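Local coordinates for protein peptidase M42 (Thaumarchaeota archaeon SCGC AB-539-E09, PDB 5DS0) that probably removes amino acids from the N-termini of peptides as a dodecameric M42-family TET aminopeptidase that binds two cobalt ions at its metal site, at residues C[235-241]-C[316-322]; C[252-256]-C[291-295]. One frame throughout, in Å; residues are numbered along the deposited sequence.

Contact 1 (C[235-241]-C[316-322]). With CO (cobalt (II) ion), chain T.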
loop_
_atom_site.group_PDB
_atom_site.type_symbol
_atom_site.label_atom_id
_atom_site.label_comp_id
_atom_site.label_asym_id
_atom_site.label_seq_id
_atom_site.Cartn_x
_atom_site.Cartn_y
_atom_site.Cartn_z
ATOM N N VAL C 235 39.326 23.558 15.570
ATOM C CA VAL C 235 38.010 24.053 15.252
ATOM C C VAL C 235 37.098 23.829 16.433
ATOM O O VAL C 235 37.051 22.739 16.997
ATOM C CB VAL C 235 37.457 23.362 14.015
ATOM C CG1 VAL C 235 36.001 23.724 13.813
ATOM C CG2 VAL C 235 38.272 23.769 12.810
ATOM N N LEU C 236 36.383 24.879 16.814
ATOM C CA LEU C 236 35.461 24.826 17.945
ATOM C C LEU C 236 34.054 24.814 17.428
ATOM O O LEU C 236 33.683 25.658 16.628
ATOM C CB LEU C 236 35.662 26.030 18.832
ATOM C CG LEU C 236 37.072 26.030 19.402
ATOM C CD1 LEU C 236 37.585 27.416 19.760
ATOM C CD2 LEU C 236 37.106 25.132 20.607
ATOM N N GLU C 237 33.285 23.829 17.852
ATOM C CA GLU C 237 31.932 23.633 17.363
ATOM C C GLU C 237 31.061 23.188 18.528
ATOM O O GLU C 237 31.533 23.060 19.657
ATOM C CB GLU C 237 31.895 22.568 16.262
ATOM C CG GLU C 237 31.739 23.076 14.834
ATOM C CD GLU C 237 30.407 23.762 14.482
ATOM O OE1 GLU C 237 29.489 23.867 15.305
ATOM O OE2 GLU C 237 30.285 24.176 13.313
ATOM N N VAL C 238 29.788 22.966 18.235
ATOM C CA VAL C 238 28.899 22.341 19.163
ATOM C C VAL C 238 28.807 20.862 18.804
ATOM O O VAL C 238 29.129 20.467 17.700
ATOM C CB VAL C 238 27.504 22.978 19.123
ATOM C CG1 VAL C 238 27.570 24.400 19.621
ATOM C CG2 VAL C 238 26.917 22.921 17.728
ATOM N N ASP C 239 28.390 20.056 19.767
ATOM C CA ASP C 239 28.145 18.642 19.561
ATOM C C ASP C 239 26.687 18.427 19.884
ATOM O O ASP C 239 26.150 19.071 20.797
ATOM C CB ASP C 239 29.009 17.807 20.517
ATOM C CG ASP C 239 29.665 16.608 19.841
ATOM O OD1 ASP C 239 29.007 15.947 18.996
ATOM O OD2 ASP C 239 30.845 16.320 20.176
ATOM N N ILE C 240 26.026 17.561 19.129
ATOM C CA ILE C 240 24.658 17.223 19.436
ATOM C C ILE C 240 24.713 16.393 20.699
ATOM O O ILE C 240 25.371 15.361 20.734
ATOM C CB ILE C 240 23.985 16.426 18.313
ATOM C CG1 ILE C 240 23.847 17.263 17.028
ATOM C CG2 ILE C 240 22.610 15.966 18.767
ATOM C CD1 ILE C 240 24.816 16.883 15.919
ATOM N N ALA C 241 24.038 16.851 21.746
ATOM C CA ALA C 241 24.097 16.183 23.034
ATOM C C ALA C 241 22.976 15.175 23.156
ATOM O O ALA C 241 21.791 15.540 23.060
ATOM C CB ALA C 241 24.006 17.190 24.154
ATOM N N VAL C 316 38.580 18.754 15.879
ATOM C CA VAL C 316 37.396 19.499 16.319
ATOM C C VAL C 316 37.138 19.279 17.801
ATOM O O VAL C 316 37.064 18.152 18.272
ATOM C CB VAL C 316 36.127 19.095 15.559
ATOM C CG1 VAL C 316 34.957 19.956 15.986
ATOM C CG2 VAL C 316 36.332 19.205 14.059
ATOM N N ILE C 317 37.001 20.386 18.522
ATOM C CA ILE C 317 36.705 20.366 19.942
ATOM C C ILE C 317 35.334 20.977 20.124
ATOM O O ILE C 317 35.060 22.026 19.566
ATOM C CB ILE C 317 37.740 21.169 20.717
ATOM C CG1 ILE C 317 39.078 20.434 20.668
ATOM C CG2 ILE C 317 37.296 21.352 22.155
ATOM C CD1 ILE C 317 40.280 21.266 21.074
ATOM N N THR C 318 34.495 20.347 20.938
ATOM C CA THR C 318 33.075 20.690 20.962
ATOM C C THR C 318 32.511 20.954 22.336
ATOM O O THR C 318 32.982 20.402 23.327
ATOM C CB THR C 318 32.222 19.552 20.369
ATOM O OG1 THR C 318 32.390 18.368 21.160
ATOM C CG2 THR C 318 32.632 19.259 18.935
ATOM N N ILE C 319 31.504 21.814 22.390
ATOM C CA ILE C 319 30.681 21.968 23.580
ATOM C C ILE C 319 29.337 21.275 23.356
ATOM O O ILE C 319 28.586 21.651 22.457
ATOM C CB ILE C 319 30.425 23.441 23.930
ATOM C CG1 ILE C 319 31.723 24.130 24.357
ATOM C CG2 ILE C 319 29.425 23.542 25.067
ATOM C CD1 ILE C 319 32.429 24.815 23.212
ATOM N N PRO C 320 29.034 20.257 24.169
ATOM C CA PRO C 320 27.753 19.584 23.999
ATOM C C PRO C 320 26.607 20.546 24.226
ATOM O O PRO C 320 26.588 21.253 25.241
ATOM C CB PRO C 320 27.770 18.500 25.072
ATOM C CG PRO C 320 29.209 18.282 25.377
ATOM C CD PRO C 320 29.882 19.601 25.176
ATOM N N THR C 321 25.691 20.568 23.262
ATOM C CA THR C 321 24.582 21.512 23.212
ATOM C C THR C 321 23.317 20.743 22.862
ATOM O O THR C 321 23.344 19.894 21.996
ATOM C CB THR C 321 24.826 22.574 22.128
ATOM O OG1 THR C 321 26.069 23.244 22.394
ATOM C CG2 THR C 321 23.701 23.588 22.077
ATOM N N ARG C 322 22.227 21.023 23.561
ATOM C CA ARG C 322 20.953 20.385 23.292
ATOM C C ARG C 322 20.129 21.268 22.373
ATOM O O ARG C 322 20.103 22.480 22.534
ATOM C CB ARG C 322 20.190 20.162 24.586
ATOM C CG ARG C 322 20.915 19.298 25.608
ATOM C CD ARG C 322 20.035 19.087 26.831
ATOM N NE ARG C 322 20.612 18.214 27.859
ATOM C CZ ARG C 322 20.046 17.982 29.047
ATOM N NH1 ARG C 322 18.888 18.549 29.370
ATOM N NH2 ARG C 322 20.632 17.187 29.932
HETATM CO CO CO T . 28.132 24.647 13.400
#
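The carbonyl oxygen Ile319 O takes two donors from opposite faces of its plane: Asp239 N at 3.1 Å, and the hydroxyl Thr321 OG1 of its own strand. Neither donor sits on a lone pair. The bond from Asp239 belongs to a parallel ladder between strands 232-240 and 314-322, neighbours in the large mixed sheet of the M42 fold. In this ladder Val235 pairs with Val316 and Glu237 with Thr318. Ile317 N meets Val235 O at 2.8 Å, nearly in line with the carbonyl bond, and near the ladder's end Thr321 N is held by Asp239 O.

Leu236, Val238, Ile317 and Ile319 send their side chains to one face, where helices 179-197 and 333-349 cover them. Leu236 and Ile317 run side by side there, CD2 of Leu236 lying 4.0 Å from CB of Ile317. Val238 instead lays CG1 against the hydroxyl of Thr321.

On the opposite face the hydroxyl of Thr318 gives a hydrogen bond to Asp239, with OG1 2.7 Å from OD2, an oxygen that also meets Ser293; OG1 comes to the anti side of the carboxylate, 22° out of its plane. Chi1 of Thr318 (62°) sets OG1 between its backbone N and carbonyl carbon, turned to that carboxylate.

Glu237 turns the ladder into part of the metal site. Its chain bends at chi2 (-66°) and leads away from strand 314-322, so that both carboxylate oxygens reach one cobalt. His66 NE2 and Asp180 OD1 bind the same ion, and Glu214, also of this site, packs beside Glu237. Cobalt stands 2.2 Å from OE2 of Glu237 and 2.5 Å from OE1. The latter oxygen takes a second partner: Val238 N donates to the anti lone pair of Glu237 OE1 over 3.1 Å.

Contact 2 (C[252-256]-C[291-295])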
loop_
_atom_site.group_PDB
_atom_site.type_symbol
_atom_site.label_atom_id
_atom_site.label_comp_id
_atom_site.label_asym_id
_atom_site.label_seq_id
_atom_site.Cartn_x
_atom_site.Cartn_y
_atom_site.Cartn_z
ATOM N N ALA C 252 24.915 9.471 19.653
ATOM C CA ALA C 252 25.250 10.770 20.275
ATOM C C ALA C 252 25.915 10.518 21.619
ATOM O O ALA C 252 25.262 10.426 22.652
ATOM C CB ALA C 252 24.008 11.631 20.448
ATOM N N LEU C 253 27.226 10.381 21.578
ATOM C CA LEU C 253 28.001 10.022 22.749
ATOM C C LEU C 253 28.030 11.089 23.844
ATOM O O LEU C 253 28.142 10.730 25.013
ATOM C CB LEU C 253 29.443 9.670 22.347
ATOM C CG LEU C 253 29.603 8.333 21.610
ATOM C CD1 LEU C 253 30.844 8.349 20.722
ATOM C CD2 LEU C 253 29.607 7.150 22.574
ATOM N N THR C 254 27.949 12.376 23.483
ATOM C CA THR C 254 28.229 13.439 24.449
ATOM C C THR C 254 27.037 13.782 25.316
ATOM O O THR C 254 25.895 13.670 24.890
ATOM C CB THR C 254 28.726 14.724 23.783
ATOM O OG1 THR C 254 27.793 15.151 22.793
ATOM C CG2 THR C 254 30.058 14.491 23.127
ATOM N N LYS C 255 27.339 14.185 26.546
ATOM C CA LYS C 255 26.344 14.596 27.518
ATOM C C LYS C 255 26.653 15.991 28.019
ATOM O O LYS C 255 27.809 16.334 28.267
ATOM C CB LYS C 255 26.331 13.616 28.691
ATOM C CG LYS C 255 26.008 12.185 28.287
ATOM C CD LYS C 255 25.781 11.280 29.480
ATOM C CE LYS C 255 25.156 9.949 29.085
ATOM N NZ LYS C 255 23.737 10.055 28.639
HETATM N N MSE C 256 25.625 16.803 28.170
HETATM C CA MSE C 256 25.809 18.163 28.638
HETATM C C MSE C 256 26.242 18.085 30.070
HETATM O O MSE C 256 25.618 17.403 30.888
HETATM C CB MSE C 256 24.509 18.934 28.499
HETATM C CG MSE C 256 24.669 20.391 28.881
HETATM SE SE MSE C 256 22.913 21.279 28.905
HETATM C CE MSE C 256 22.115 20.562 30.555
ATOM N N GLN C 291 35.143 14.314 26.455
ATOM C CA GLN C 291 34.296 13.227 25.951
ATOM C C GLN C 291 34.631 12.880 24.503
ATOM O O GLN C 291 34.561 13.730 23.634
ATOM C CB GLN C 291 32.818 13.610 26.027
ATOM C CG GLN C 291 32.359 14.127 27.379
ATOM C CD GLN C 291 30.870 14.384 27.426
ATOM O OE1 GLN C 291 30.073 13.454 27.373
ATOM N NE2 GLN C 291 30.481 15.654 27.482
ATOM N N LEU C 292 35.002 11.634 24.244
ATOM C CA LEU C 292 35.251 11.217 22.874
ATOM C C LEU C 292 33.941 11.163 22.128
ATOM O O LEU C 292 32.984 10.566 22.601
ATOM C CB LEU C 292 35.935 9.862 22.841
ATOM C CG LEU C 292 37.348 9.835 23.417
ATOM C CD1 LEU C 292 37.965 8.469 23.181
ATOM C CD2 LEU C 292 38.231 10.915 22.810
ATOM N N SER C 293 33.911 11.800 20.966
ATOM C CA SER C 293 32.685 11.992 20.201
ATOM C C SER C 293 32.870 11.620 18.734
ATOM O O SER C 293 33.984 11.556 18.234
ATOM C CB SER C 293 32.265 13.455 20.291
ATOM O OG SER C 293 31.322 13.787 19.293
ATOM N N GLN C 294 31.758 11.372 18.054
ATOM C CA GLN C 294 31.782 11.034 16.645
ATOM C C GLN C 294 30.515 11.552 15.993
ATOM O O GLN C 294 29.454 11.241 16.462
ATOM C CB GLN C 294 31.880 9.518 16.496
ATOM C CG GLN C 294 32.882 9.076 15.445
ATOM C CD GLN C 294 33.192 7.587 15.497
ATOM O OE1 GLN C 294 32.513 6.781 14.859
ATOM N NE2 GLN C 294 34.234 7.215 16.247
HETATM N N MSE C 295 30.620 12.332 14.923
HETATM C CA MSE C 295 29.436 12.860 14.227
HETATM C C MSE C 295 29.316 12.209 12.872
HETATM O O MSE C 295 29.780 12.741 11.856
HETATM C CB MSE C 295 29.488 14.383 14.102
HETATM C CG MSE C 295 29.975 15.068 15.383
HETATM SE SE MSE C 295 30.312 17.007 15.152
HETATM C CE MSE C 295 30.660 17.200 13.215
#
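In the loop between strands 232-240 and 261-263, Lys255 presents both polar groups of its backbone to the side-chain amide of Gln291, at the start of strand 291-295. Lys255 N donates to OE1 of Gln291 over 2.9 Å, approaching from 18° outside the carbonyl plane. Alongside, NE2 of Gln291 donates to the carbonyl oxygen of Lys255 at 2.9 Å, with that oxygen close to the amide plane. The two bonds hold the amide against a single residue of the loop and fix which way round it is turned. The Gln291 chain is extended beyond CG (chi2 -175°), which carries the amide out from its strand to the loop. NE2 has a second acceptor in Gly259 O.

Strand 291-295 runs parallel to 261-263 in the large mixed sheet of the M42 fold. No backbone ladder joins loop and strand; side chains bridge them, Gln291 reaching the loop backbone. With a leucine in place of Gln291, the N-H and carbonyl of Lys255 would probably be left without these mates, and the loop would be freer to shift from the strand.

Apolar contacts fill the region next to the amide. Thr254 lays CG2 against CB of Ser293 at 3.7 Å, and the same methyl lies 4.1 Å from CB of Gln291. Ser293 directs its own hydroxyl to Asp239. Leu253 points toward the strand, and its CD1 lies 3.6 Å from Leu292 O, close to the backbone where Ser293 begins. Ser75 of the third subunit packs on Leu253. Beyond it Gln294 leads away from the loop, its OE1 accepting a hydrogen bond from ND2 of Asn86 of the third subunit.

How the contacts relate
The centres of contacts 1 and 2 are about 8 Å apart, and the two share one mixed sheet, in which strand 261-263 lies between 314-322 and 291-295. Along the chain, contact 2 falls inside the excursion between the two strands of contact 1: strand 232-240 comes first, then the loop 252-256, strand 291-295 and finally strand 314-322. They meet where Ser293 OG lies 2.7 Å from OD2 of Asp239, a probable hydrogen bond, and where CG of Pro320 packs on NE2 of Gln291. Contact 1 meets the second subunit through Arg322 and Ile240, contact 2 the third and, through Met256, the second, so metal site and subunit contacts adjoin in one sheet.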